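Local coordinates for protein thymidylate synthase (PDB 1TIS) that catalyses the methylation of dUMP by 5,10-methylenetetrahydrofolate to give dTMP and dihydrofolate, a step of dTTP biosynthesis, at residues L74-S79 with K84-E89; W61-S66 with K259-L264; K53-E58 with N187-A192. One frame throughout, in Å; residues are numbered along the deposited sequence.

In the fold
From the N terminus, helix 53-64 comes first and supplies segments to two contacts. Residues 53-58 open contact 3 and residues 61-66 open contact 2. The chain then enters helix 69-77, and contact 1 closes a short local loop where 84-89 comes back to 74-79. Much later, helix 184-202 meets 53-58 and closes contact 3. Helix 254-262 then reaches 61-66 and closes contact 2. The two long loops cross, because their segments alternate along the chain, and contact 1 lies within both. Helix 53-64 is thus joined to helix 184-202 and to helix 254-262, while helix 69-77 packs beside it.

Contact 1 (L74-S79 with K84-E89); sequences LIQHDS and KTVWDE
Lys84 meets His77 through its backbone, not its amine. The carbonyl O of Lys84 lies in the plane of the imidazole, at the ring edge, 3.0 Å from His77 CE1. His77 ND1 is also close to this oxygen, but the angle is too poor for a hydrogen bond. The CB of Lys84 points away from helix 69-77. The His77 ring has CG anti to its own carbonyl carbon (chi1 -76°), which turns it toward the loop. One face of the ring lies against Gln76 CB, offset toward the rim.

Thr85 comes next and meets the end of Gln76. The Gln76 chain is extended beyond CG and brings its amide NE2 to 2.7 Å from Thr85 OG1. The angle is poor here too, so this is a polar approach and not a hydrogen bond. The same side chain also packs on Ala54 and Ala57 of helix 53-64.

Val86 adds a lighter touch. Its CG2 methyl stands 4.0 Å from Gln76 NE2.

Trp87 is buried; its NE1 is hydrogen-bonded to Glu58 OE1, and its ring meets Trp61 edge-to-face.

Asp88 begins helix 88-95. Its backbone N bonds to Thr85 O at 2.9 Å and closes a type I beta turn over residues 85-88. Its OD2 accepts a weak bond from Thr85 N.

No hydrogen bond crosses between the segments, and the touching residues lie near the surface. The arrangement is a helix-to-helix connection: the end of helix 69-77, a loop, and a type I turn leading into helix 88-95. The Val86 side chain is about 10 Å from those of Asn187, which by similarity binds the dUMP shared between the subunits, and Ala285, which by similarity binds the folate. This places the turn near the probable substrate site.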
loop_
_atom_site.group_PDB
_atom_site.type_symbol
_atom_site.label_atom_id
_atom_site.label_comp_id
_atom_site.label_asym_id
_atom_site.label_seq_id
_atom_site.Cartn_x
_atom_site.Cartn_y
_atom_site.Cartn_z
ATOM N N LEU A 74 -11.074 -22.095 19.292
ATOM C CA LEU A 74 -10.654 -22.056 20.675
ATOM C C LEU A 74 -10.679 -20.612 21.214
ATOM O O LEU A 74 -11.228 -20.388 22.295
ATOM C CB LEU A 74 -9.271 -22.718 20.704
ATOM C CG LEU A 74 -8.332 -22.926 21.897
ATOM C CD1 LEU A 74 -7.623 -21.618 22.110
ATOM C CD2 LEU A 74 -9.054 -23.448 23.134
ATOM N N ILE A 75 -10.210 -19.596 20.488
ATOM C CA ILE A 75 -10.111 -18.250 21.027
ATOM C C ILE A 75 -11.507 -17.646 21.186
ATOM O O ILE A 75 -11.863 -17.012 22.205
ATOM C CB ILE A 75 -9.197 -17.394 20.070
ATOM C CG1 ILE A 75 -7.802 -18.004 20.018
ATOM C CG2 ILE A 75 -9.030 -15.957 20.584
ATOM C CD1 ILE A 75 -6.775 -17.369 19.072
ATOM N N GLN A 76 -12.348 -17.874 20.179
ATOM C CA GLN A 76 -13.655 -17.230 20.233
ATOM C C GLN A 76 -14.549 -17.938 21.216
ATOM O O GLN A 76 -15.202 -17.348 22.060
ATOM C CB GLN A 76 -14.479 -17.269 18.947
ATOM C CG GLN A 76 -13.971 -16.818 17.606
ATOM C CD GLN A 76 -15.115 -16.424 16.704
ATOM O OE1 GLN A 76 -16.275 -16.454 17.106
ATOM N NE2 GLN A 76 -14.888 -15.999 15.474
ATOM N N HIS A 77 -14.586 -19.246 20.976
ATOM C CA HIS A 77 -15.521 -20.158 21.594
ATOM C C HIS A 77 -15.030 -21.017 22.746
ATOM O O HIS A 77 -15.807 -21.805 23.280
ATOM C CB HIS A 77 -16.088 -21.023 20.463
ATOM C CG HIS A 77 -17.123 -20.267 19.612
ATOM N ND1 HIS A 77 -17.276 -20.232 18.272
ATOM C CD2 HIS A 77 -18.100 -19.459 20.164
ATOM C CE1 HIS A 77 -18.277 -19.454 17.992
ATOM N NE2 HIS A 77 -18.749 -19.006 19.136
ATOM N N ASP A 78 -13.761 -20.914 23.164
ATOM C CA ASP A 78 -13.180 -21.689 24.255
ATOM C C ASP A 78 -13.372 -23.169 23.930
ATOM O O ASP A 78 -13.344 -24.042 24.800
ATOM C CB ASP A 78 -13.883 -21.310 25.572
ATOM C CG ASP A 78 -13.107 -21.529 26.868
ATOM O OD1 ASP A 78 -12.313 -22.466 26.952
ATOM O OD2 ASP A 78 -13.311 -20.758 27.812
ATOM N N SER A 79 -13.523 -23.482 22.640
ATOM C CA SER A 79 -13.851 -24.814 22.201
ATOM C C SER A 79 -13.203 -24.990 20.835
ATOM O O SER A 79 -13.430 -24.210 19.917
ATOM C CB SER A 79 -15.389 -24.936 22.121
ATOM O OG SER A 79 -15.896 -26.265 21.930
ATOM N N LYS A 84 -19.539 -21.814 14.996
ATOM C CA LYS A 84 -19.139 -21.369 13.673
ATOM C C LYS A 84 -18.162 -20.238 13.898
ATOM O O LYS A 84 -17.995 -19.750 15.029
ATOM C CB LYS A 84 -20.348 -20.870 12.827
ATOM C CG LYS A 84 -21.235 -19.910 13.600
ATOM C CD LYS A 84 -22.365 -19.235 12.841
ATOM C CE LYS A 84 -23.028 -18.238 13.821
ATOM N NZ LYS A 84 -22.074 -17.316 14.449
ATOM N N THR A 85 -17.567 -19.876 12.774
ATOM C CA THR A 85 -16.559 -18.858 12.716
ATOM C C THR A 85 -16.369 -18.448 11.256
ATOM O O THR A 85 -16.563 -19.207 10.304
ATOM C CB THR A 85 -15.251 -19.402 13.358
ATOM O OG1 THR A 85 -14.742 -18.272 14.054
ATOM C CG2 THR A 85 -14.187 -19.918 12.406
ATOM N N VAL A 86 -15.989 -17.176 11.178
ATOM C CA VAL A 86 -15.720 -16.388 9.985
ATOM C C VAL A 86 -14.938 -17.039 8.840
ATOM O O VAL A 86 -15.097 -16.618 7.693
ATOM C CB VAL A 86 -14.999 -15.077 10.434
ATOM C CG1 VAL A 86 -16.057 -14.050 10.783
ATOM C CG2 VAL A 86 -14.069 -15.310 11.652
ATOM N N TRP A 87 -14.061 -18.027 9.089
ATOM C CA TRP A 87 -13.357 -18.652 7.991
ATOM C C TRP A 87 -13.921 -20.027 7.669
ATOM O O TRP A 87 -13.507 -20.643 6.692
ATOM C CB TRP A 87 -11.848 -18.772 8.308
ATOM C CG TRP A 87 -11.031 -17.481 8.119
ATOM C CD1 TRP A 87 -11.011 -16.588 9.136
ATOM C CD2 TRP A 87 -10.243 -17.081 7.040
ATOM N NE1 TRP A 87 -10.216 -15.646 8.724
ATOM C CE2 TRP A 87 -9.743 -15.889 7.508
ATOM C CE3 TRP A 87 -9.841 -17.480 5.773
ATOM C CZ2 TRP A 87 -8.876 -15.092 6.793
ATOM C CZ3 TRP A 87 -8.964 -16.691 5.032
ATOM C CH2 TRP A 87 -8.491 -15.511 5.541
ATOM N N ASP A 88 -14.925 -20.533 8.383
ATOM C CA ASP A 88 -15.476 -21.858 8.133
ATOM C C ASP A 88 -15.951 -22.156 6.726
ATOM O O ASP A 88 -15.433 -23.057 6.053
ATOM C CB ASP A 88 -16.629 -22.112 9.068
ATOM C CG ASP A 88 -16.194 -22.415 10.481
ATOM O OD1 ASP A 88 -15.177 -23.070 10.714
ATOM O OD2 ASP A 88 -16.917 -22.000 11.362
ATOM N N GLU A 89 -16.928 -21.409 6.236
ATOM C CA GLU A 89 -17.385 -21.618 4.883
ATOM C C GLU A 89 -16.456 -20.698 4.136
ATOM O O GLU A 89 -16.814 -19.547 3.891
ATOM C CB GLU A 89 -18.837 -21.174 4.693
ATOM C CG GLU A 89 -19.883 -22.305 4.707
ATOM C CD GLU A 89 -20.418 -22.744 6.073
ATOM O OE1 GLU A 89 -20.847 -21.888 6.856
ATOM O OE2 GLU A 89 -20.423 -23.945 6.350
#

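Contact 2 (W61-S66 with K259-L264)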
loop_
_atom_site.group_PDB
_atom_site.type_symbol
_atom_site.label_atom_id
_atom_site.label_comp_id
_atom_site.label_asym_id
_atom_site.label_seq_id
_atom_site.Cartn_x
_atom_site.Cartn_y
_atom_site.Cartn_z
ATOM N N TRP A 61 -5.878 -14.338 16.753
ATOM C CA TRP A 61 -5.466 -15.561 16.074
ATOM C C TRP A 61 -4.407 -15.204 15.035
ATOM O O TRP A 61 -3.313 -15.781 15.006
ATOM C CB TRP A 61 -6.761 -16.160 15.502
ATOM C CG TRP A 61 -6.628 -17.328 14.565
ATOM C CD1 TRP A 61 -6.131 -18.517 15.005
ATOM C CD2 TRP A 61 -6.917 -17.325 13.228
ATOM N NE1 TRP A 61 -6.092 -19.278 13.942
ATOM C CE2 TRP A 61 -6.553 -18.607 12.871
ATOM C CE3 TRP A 61 -7.408 -16.469 12.273
ATOM C CZ2 TRP A 61 -6.678 -19.041 11.563
ATOM C CZ3 TRP A 61 -7.531 -16.904 10.967
ATOM C CH2 TRP A 61 -7.173 -18.178 10.608
ATOM N N PHE A 62 -4.711 -14.190 14.237
ATOM C CA PHE A 62 -3.809 -13.579 13.270
ATOM C C PHE A 62 -2.463 -13.326 13.937
ATOM O O PHE A 62 -1.439 -13.847 13.486
ATOM C CB PHE A 62 -4.449 -12.272 12.797
ATOM C CG PHE A 62 -5.439 -12.361 11.638
ATOM C CD1 PHE A 62 -5.965 -13.563 11.223
ATOM C CD2 PHE A 62 -5.712 -11.223 10.917
ATOM C CE1 PHE A 62 -6.742 -13.621 10.095
ATOM C CE2 PHE A 62 -6.487 -11.288 9.787
ATOM C CZ PHE A 62 -6.998 -12.488 9.376
ATOM N N LEU A 63 -2.495 -12.642 15.094
ATOM C CA LEU A 63 -1.313 -12.355 15.882
ATOM C C LEU A 63 -0.716 -13.641 16.449
ATOM O O LEU A 63 0.459 -13.609 16.804
ATOM C CB LEU A 63 -1.708 -11.362 16.998
ATOM C CG LEU A 63 -1.808 -9.829 16.812
ATOM C CD1 LEU A 63 -2.181 -9.155 18.118
ATOM C CD2 LEU A 63 -0.456 -9.215 16.545
ATOM N N SER A 64 -1.400 -14.793 16.581
ATOM C CA SER A 64 -0.732 -15.992 17.081
ATOM C C SER A 64 0.104 -16.759 16.032
ATOM O O SER A 64 0.841 -17.702 16.374
ATOM C CB SER A 64 -1.755 -16.957 17.708
ATOM O OG SER A 64 -2.516 -17.769 16.814
ATOM N N GLY A 65 0.081 -16.393 14.742
ATOM C CA GLY A 65 0.818 -17.144 13.726
ATOM C C GLY A 65 0.049 -18.384 13.303
ATOM O O GLY A 65 0.570 -19.229 12.573
ATOM N N SER A 66 -1.212 -18.526 13.731
ATOM C CA SER A 66 -1.941 -19.706 13.376
ATOM C C SER A 66 -2.544 -19.526 12.008
ATOM O O SER A 66 -2.519 -18.492 11.325
ATOM C CB SER A 66 -3.014 -19.979 14.378
ATOM O OG SER A 66 -3.544 -21.281 14.151
ATOM N N LYS A 259 2.995 -12.570 24.540
ATOM C CA LYS A 259 2.674 -13.818 25.247
ATOM C C LYS A 259 1.427 -13.641 26.104
ATOM O O LYS A 259 0.453 -14.389 26.025
ATOM C CB LYS A 259 3.882 -14.208 26.087
ATOM C CG LYS A 259 3.935 -15.631 26.658
ATOM C CD LYS A 259 5.394 -16.104 26.811
ATOM C CE LYS A 259 6.027 -16.094 25.408
ATOM N NZ LYS A 259 7.443 -16.387 25.425
ATOM N N TYR A 260 1.452 -12.541 26.852
ATOM C CA TYR A 260 0.304 -12.130 27.624
ATOM C C TYR A 260 -0.859 -11.740 26.716
ATOM O O TYR A 260 -1.954 -12.212 26.997
ATOM C CB TYR A 260 0.741 -10.970 28.542
ATOM C CG TYR A 260 0.864 -11.517 29.944
ATOM C CD1 TYR A 260 -0.315 -11.915 30.560
ATOM C CD2 TYR A 260 2.103 -11.682 30.567
ATOM C CE1 TYR A 260 -0.273 -12.506 31.800
ATOM C CE2 TYR A 260 2.156 -12.275 31.824
ATOM C CZ TYR A 260 0.958 -12.668 32.393
ATOM O OH TYR A 260 0.929 -13.248 33.615
ATOM N N VAL A 261 -0.688 -10.928 25.655
ATOM C CA VAL A 261 -1.741 -10.543 24.716
ATOM C C VAL A 261 -2.585 -11.751 24.348
ATOM O O VAL A 261 -3.735 -11.847 24.771
ATOM C CB VAL A 261 -1.108 -9.927 23.417
ATOM C CG1 VAL A 261 -2.043 -9.919 22.193
ATOM C CG2 VAL A 261 -0.732 -8.506 23.765
ATOM N N LEU A 262 -1.946 -12.715 23.673
ATOM C CA LEU A 262 -2.531 -13.963 23.229
ATOM C C LEU A 262 -3.329 -14.701 24.299
ATOM O O LEU A 262 -4.209 -15.482 23.953
ATOM C CB LEU A 262 -1.412 -14.831 22.713
ATOM C CG LEU A 262 -1.061 -14.724 21.239
ATOM C CD1 LEU A 262 -0.771 -13.314 20.834
ATOM C CD2 LEU A 262 0.180 -15.541 20.985
ATOM N N LYS A 263 -3.087 -14.492 25.592
ATOM C CA LYS A 263 -3.863 -15.087 26.653
ATOM C C LYS A 263 -5.243 -14.433 26.770
ATOM O O LYS A 263 -6.085 -14.918 27.548
ATOM C CB LYS A 263 -3.176 -14.921 27.991
ATOM C CG LYS A 263 -1.893 -15.651 28.324
ATOM C CD LYS A 263 -1.525 -15.229 29.753
ATOM C CE LYS A 263 -2.194 -16.015 30.909
ATOM N NZ LYS A 263 -3.645 -16.129 30.850
ATOM N N LEU A 264 -5.569 -13.353 26.061
ATOM C CA LEU A 264 -6.863 -12.720 26.237
ATOM C C LEU A 264 -7.860 -13.275 25.220
ATOM O O LEU A 264 -7.609 -13.214 24.013
ATOM C CB LEU A 264 -6.720 -11.181 26.085
ATOM C CG LEU A 264 -6.117 -10.189 27.148
ATOM C CD1 LEU A 264 -5.664 -10.881 28.442
ATOM C CD2 LEU A 264 -4.959 -9.468 26.457
#
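Leu63 and Leu262 meet where the ends of two helices come together, and the contact between the segments is apolar. Leu63 points its CB toward helix 254-262. Its CG is anti to the carbonyl carbon (chi1 -83°), and the chain beyond carries CD1 to 4.1 Å from Val261 CG1. The two side chains cross at about a right angle. Leu262 uses both of its methyls. Its CD1 lies 4.4 Å from Leu63 CB, and its CD2 comes to 4.0 Å from Ser64 CA, with Ser64 CB at nearly the same distance. One leucine thus straddles two consecutive residues of helix 53-64. Val261 is buried and also packs on Phe249.

No hydrogen bond crosses between the segments. Ser64 OG sits between the backbone N and the carbonyl carbon (chi1 80°), which turns it back along its own helix. From there it donates to Trp61 O at 2.8 Å, in the carbonyl plane and on a lone pair (C=O...O angle 125°). Trp61 O also accepts from Ser64 N, so two donors grip this one oxygen. On the other helix, Leu264 N is bonded to Val261 O, a backbone bond that spans Leu262.

Aromatic packing occupies other sides of helix 53-64. Trp61 points its CB away from helix 254-262 and touches Leu72 and Ile75 of helix 69-77. The edge of the Phe62 ring meets Trp61 CZ3 in plane, and Phe62 stacks on Tyr109.

At Gly65 phi turns positive, a backbone shape that glycine takes easily, and two bonds run back into the last turn. The arrangement is a helix-to-helix apolar contact beside a Schellman motif, the familiar C-terminal ending of a helix.

Contact 3 (K53-E58 with N187-A192)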
loop_
_atom_site.group_PDB
_atom_site.type_symbol
_atom_site.label_atom_id
_atom_site.label_comp_id
_atom_site.label_asym_id
_atom_site.label_seq_id
_atom_site.Cartn_x
_atom_site.Cartn_y
_atom_site.Cartn_z
ATOM N N LYS A 53 -17.105 -9.556 18.525
ATOM C CA LYS A 53 -16.410 -10.675 19.218
ATOM C C LYS A 53 -15.600 -11.640 18.311
ATOM O O LYS A 53 -14.527 -12.141 18.664
ATOM C CB LYS A 53 -17.419 -11.545 19.991
ATOM C CG LYS A 53 -18.800 -10.986 20.463
ATOM C CD LYS A 53 -19.941 -10.861 19.430
ATOM C CE LYS A 53 -19.981 -12.009 18.391
ATOM N NZ LYS A 53 -20.074 -13.351 18.959
ATOM N N ALA A 54 -16.133 -11.930 17.111
ATOM C CA ALA A 54 -15.461 -12.719 16.085
ATOM C C ALA A 54 -14.486 -11.875 15.287
ATOM O O ALA A 54 -13.628 -12.405 14.593
ATOM C CB ALA A 54 -16.408 -13.286 15.064
ATOM N N CYS A 55 -14.607 -10.561 15.283
ATOM C CA CYS A 55 -13.594 -9.708 14.694
ATOM C C CYS A 55 -12.348 -9.610 15.596
ATOM O O CYS A 55 -11.197 -9.585 15.127
ATOM C CB CYS A 55 -14.214 -8.352 14.454
ATOM S SG CYS A 55 -12.855 -7.214 14.166
ATOM N N ILE A 56 -12.590 -9.611 16.913
ATOM C CA ILE A 56 -11.581 -9.534 17.955
ATOM C C ILE A 56 -10.825 -10.844 17.989
ATOM O O ILE A 56 -9.626 -10.883 18.257
ATOM C CB ILE A 56 -12.311 -9.235 19.308
ATOM C CG1 ILE A 56 -12.956 -7.885 19.218
ATOM C CG2 ILE A 56 -11.378 -9.202 20.482
ATOM C CD1 ILE A 56 -12.010 -6.691 18.853
ATOM N N ALA A 57 -11.515 -11.949 17.699
ATOM C CA ALA A 57 -10.909 -13.280 17.748
ATOM C C ALA A 57 -10.085 -13.667 16.560
ATOM O O ALA A 57 -9.220 -14.537 16.653
ATOM C CB ALA A 57 -11.911 -14.385 17.852
ATOM N N GLU A 58 -10.414 -13.049 15.434
ATOM C CA GLU A 58 -9.659 -13.251 14.234
ATOM C C GLU A 58 -8.379 -12.487 14.435
ATOM O O GLU A 58 -7.334 -13.081 14.171
ATOM C CB GLU A 58 -10.379 -12.705 13.048
ATOM C CG GLU A 58 -9.522 -12.858 11.829
ATOM C CD GLU A 58 -10.280 -12.512 10.581
ATOM O OE1 GLU A 58 -11.116 -13.328 10.207
ATOM O OE2 GLU A 58 -10.050 -11.451 10.000
ATOM N N ASN A 187 -13.200 -4.378 9.054
ATOM C CA ASN A 187 -11.816 -3.908 8.944
ATOM C C ASN A 187 -11.417 -2.634 9.638
ATOM O O ASN A 187 -10.295 -2.558 10.129
ATOM C CB ASN A 187 -11.450 -3.754 7.527
ATOM C CG ASN A 187 -11.185 -5.124 6.989
ATOM O OD1 ASN A 187 -11.640 -5.499 5.902
ATOM N ND2 ASN A 187 -10.426 -5.912 7.750
ATOM N N ILE A 188 -12.290 -1.634 9.713
ATOM C CA ILE A 188 -12.068 -0.413 10.473
ATOM C C ILE A 188 -11.720 -0.899 11.896
ATOM O O ILE A 188 -10.620 -0.679 12.413
ATOM C CB ILE A 188 -13.401 0.472 10.451
ATOM C CG1 ILE A 188 -13.910 0.888 9.036
ATOM C CG2 ILE A 188 -13.064 1.780 11.158
ATOM C CD1 ILE A 188 -15.242 1.695 8.932
ATOM N N ALA A 189 -12.631 -1.689 12.499
ATOM C CA ALA A 189 -12.459 -2.213 13.846
ATOM C C ALA A 189 -11.142 -3.005 13.979
ATOM O O ALA A 189 -10.336 -2.554 14.801
ATOM C CB ALA A 189 -13.677 -3.103 14.220
ATOM N N SER A 190 -10.800 -4.079 13.219
ATOM C CA SER A 190 -9.560 -4.837 13.373
ATOM C C SER A 190 -8.305 -3.999 13.491
ATOM O O SER A 190 -7.596 -4.174 14.491
ATOM C CB SER A 190 -9.408 -5.790 12.209
ATOM O OG SER A 190 -9.357 -7.169 12.595
ATOM N N TYR A 191 -7.966 -3.059 12.605
ATOM C CA TYR A 191 -6.759 -2.289 12.850
ATOM C C TYR A 191 -6.950 -1.237 13.944
ATOM O O TYR A 191 -5.969 -0.895 14.606
ATOM C CB TYR A 191 -6.309 -1.634 11.574
ATOM C CG TYR A 191 -5.723 -2.631 10.589
ATOM C CD1 TYR A 191 -4.470 -3.188 10.776
ATOM C CD2 TYR A 191 -6.470 -3.005 9.499
ATOM C CE1 TYR A 191 -3.983 -4.130 9.872
ATOM C CE2 TYR A 191 -5.981 -3.943 8.597
ATOM C CZ TYR A 191 -4.739 -4.510 8.779
ATOM O OH TYR A 191 -4.320 -5.474 7.879
ATOM N N ALA A 192 -8.149 -0.680 14.210
ATOM C CA ALA A 192 -8.421 0.220 15.341
ATOM C C ALA A 192 -7.984 -0.438 16.650
ATOM O O ALA A 192 -7.306 0.182 17.490
ATOM C CB ALA A 192 -9.897 0.488 15.448
#
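This is a buried contact between two helices near the centre of the chain, where helix 53-64 lies against helix 184-202. It rests on one side chain. Cys55 points toward the other helix, and with SG anti to the backbone N (chi1 165°), the sulfur is carried toward helix 184-202. There it meets two successive residues. Ser190 OG lies 3.8 Å from Cys55 SG, and the backbone N of Ser190 is 3.9 Å from the same atom. Ala189 CB approaches the sulfur to 4.2 Å as an apolar neighbour. The CA atoms of Cys55 and Ser190 are 6.5 Å apart, a close approach, consistent with the small residues Cys55, Ala189 and Ser190 at the interface. No hydrogen bond crosses between the segments.

Asn187 stands one turn before Ser190. By similarity it binds the dUMP shared between the subunits of the dimer, and its OD1 is hydrogen-bonded to Gln175 NE2 on strand 168-179. The Ser190 side chain is about 11 Å from that of Cys156, the presumed nucleophile.

Helix 184-202 meets helix 53-64 through Cys55, with Ile56 on Thr193 and Glu58 on Phe186. It meets strand 168-179 of the mixed sheet through Tyr191, which stacks on Trp173 and touches Leu171.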